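Local atomic coordinates of beta-galactosidase (Geobacillus stearothermophilus, PDB entry 4OIF), a protein that is a zinc-containing trimeric enzyme of glycoside hydrolase family 42 that probably hydrolyses terminal non-reducing beta-D-galactose residues in beta-D-galactosides. Residues 71-74 and 75-79. Sequence-based numbering, arbitrary orientation. Where two conformers were deposited one is given.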
loop_
_atom_site.group_PDB
_atom_site.type_symbol
_atom_site.label_atom_id
_atom_site.label_comp_id
_atom_site.label_asym_id
_atom_site.label_seq_id
_atom_site.Cartn_x
_atom_site.Cartn_y
_atom_site.Cartn_z
ATOM N N ASP A 71 23.514 12.108 -40.208
ATOM C CA ASP A 71 24.162 13.076 -41.092
ATOM C C ASP A 71 23.100 13.892 -41.793
ATOM O O ASP A 71 23.151 15.143 -41.844
ATOM C CB ASP A 71 25.014 12.395 -42.153
ATOM C CG ASP A 71 26.183 11.627 -41.581
ATOM O OD1 ASP A 71 26.545 11.799 -40.396
ATOM O OD2 ASP A 71 26.756 10.848 -42.353
ATOM N N LYS A 72 22.132 13.156 -42.340
ATOM C CA LYS A 72 21.074 13.801 -43.088
ATOM C C LYS A 72 20.223 14.659 -42.166
ATOM O O LYS A 72 19.787 15.731 -42.568
ATOM C CB LYS A 72 20.215 12.786 -43.839
ATOM C CG LYS A 72 18.978 13.422 -44.458
ATOM C CD LYS A 72 18.649 12.877 -45.839
ATOM C CE LYS A 72 17.421 13.579 -46.417
ATOM N NZ LYS A 72 16.218 13.398 -45.547
ATOM N N VAL A 73 20.002 14.213 -40.932
ATOM C CA VAL A 73 19.282 15.050 -39.970
ATOM C C VAL A 73 20.013 16.383 -39.706
ATOM O O VAL A 73 19.382 17.446 -39.728
ATOM C CB VAL A 73 19.041 14.295 -38.632
ATOM C CG1 VAL A 73 18.707 15.262 -37.486
ATOM C CG2 VAL A 73 17.942 13.249 -38.809
ATOM N N PHE A 74 21.328 16.330 -39.474
ATOM C CA PHE A 74 22.119 17.539 -39.193
ATOM C C PHE A 74 22.048 18.502 -40.351
ATOM O O PHE A 74 21.802 19.715 -40.172
ATOM C CB PHE A 74 23.585 17.209 -38.920
ATOM C CG PHE A 74 23.919 17.058 -37.458
ATOM C CD1 PHE A 74 23.691 15.856 -36.798
ATOM C CD2 PHE A 74 24.482 18.110 -36.752
ATOM C CE1 PHE A 74 24.002 15.710 -35.460
ATOM C CE2 PHE A 74 24.795 17.969 -35.413
ATOM C CZ PHE A 74 24.556 16.760 -34.765
ATOM N N ASP A 75 22.247 17.951 -41.548
ATOM C CA ASP A 75 22.203 18.783 -42.744
ATOM C C ASP A 75 20.820 19.402 -42.935
ATOM O O ASP A 75 20.716 20.590 -43.184
ATOM C CB ASP A 75 22.620 17.989 -43.980
ATOM C CG ASP A 75 24.127 17.783 -44.051
ATOM O OD1 ASP A 75 24.849 18.426 -43.250
ATOM O OD2 ASP A 75 24.590 16.986 -44.901
ATOM N N ASP A 76 19.773 18.598 -42.791
ATOM C CA ASP A 76 18.395 19.039 -43.014
ATOM C C ASP A 76 17.960 20.118 -42.033
ATOM O O ASP A 76 17.291 21.082 -42.406
ATOM C CB ASP A 76 17.419 17.861 -42.907
ATOM C CG ASP A 76 17.439 16.982 -44.124
ATOM O OD1 ASP A 76 18.035 17.396 -45.130
ATOM O OD2 ASP A 76 16.842 15.890 -44.091
ATOM N N ILE A 77 18.305 19.935 -40.766
ATOM C CA ILE A 77 17.905 20.903 -39.767
ATOM C C ILE A 77 18.664 22.182 -40.032
ATOM O O ILE A 77 18.085 23.275 -39.944
ATOM C CB ILE A 77 18.152 20.376 -38.353
ATOM C CG1 ILE A 77 17.069 19.356 -38.007
ATOM C CG2 ILE A 77 18.184 21.512 -37.322
ATOM C CD1 ILE A 77 17.369 18.588 -36.766
ATOM N N TYR A 78 19.944 22.047 -40.389
ATOM C CA TYR A 78 20.744 23.221 -40.729
ATOM C C TYR A 78 20.129 23.990 -41.922
ATOM O O TYR A 78 20.055 25.218 -41.922
ATOM C CB TYR A 78 22.190 22.801 -41.033
ATOM C CG TYR A 78 23.163 23.951 -41.232
ATOM C CD1 TYR A 78 23.292 24.953 -40.275
ATOM C CD2 TYR A 78 23.970 24.022 -42.362
ATOM C CE1 TYR A 78 24.178 25.997 -40.448
ATOM C CE2 TYR A 78 24.865 25.068 -42.541
ATOM C CZ TYR A 78 24.956 26.051 -41.580
ATOM O OH TYR A 78 25.833 27.096 -41.732
ATOM N N ARG A 79 19.653 23.246 -42.911
ATOM C CA ARG A 79 19.108 23.817 -44.140
ATOM C C ARG A 79 17.953 24.773 -43.865
ATOM O O ARG A 79 17.865 25.837 -44.464
ATOM C CB ARG A 79 18.652 22.695 -45.078
ATOM C CG ARG A 79 18.370 23.127 -46.503
ATOM C CD ARG A 79 18.087 21.920 -47.410
ATOM N NE ARG A 79 16.676 21.554 -47.416
ATOM C CZ ARG A 79 16.194 20.400 -46.984
ATOM N NH1 ARG A 79 17.005 19.469 -46.523
ATOM N NH2 ARG A 79 14.894 20.173 -47.027
#
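Lys72 starts with CG trans to its backbone N (chi1 171°), then bends at chi2 and again at chi4, while Asp76 sets its carboxylate beside its own N (chi1 -76°), a combination that brings ammonium and carboxylate together one turn along helix 68-79. This is an i to i+4 salt bridge on an outer helix of the TIM barrel: Lys72 NZ reaches the syn lone pair of Asp76 OD2 at 3.0 Å, and Lys72 CG lies against the same oxygen. In one of its two conformers, Arg79 puts NH1 2.7 Å from Asp76 OD1, which sits at the guanidinium edge and in its plane; this second bridge is less certain. Where it forms, both carboxylate oxygens are engaged, which would probably favour the ionised form. Leu37 of helix 30-42 touches Asp76 and Arg79.

Elsewhere around the helix, Val73 and Ile77 run side by side, CG1 of Val73 3.7 Å from CD1 of Ile77. Ile77 also packs on Val84 of barrel strand 83-87, and the Phe74 ring stacks on Tyr144. Asp71 hydrogen-bonds Tyr144 and salt-bridges Arg143, and Asp75 hydrogen-bonds His147. The i to i+4 backbone hydrogen bonds continue throughout, Ile77 N donating to Val73 O at 2.9 Å.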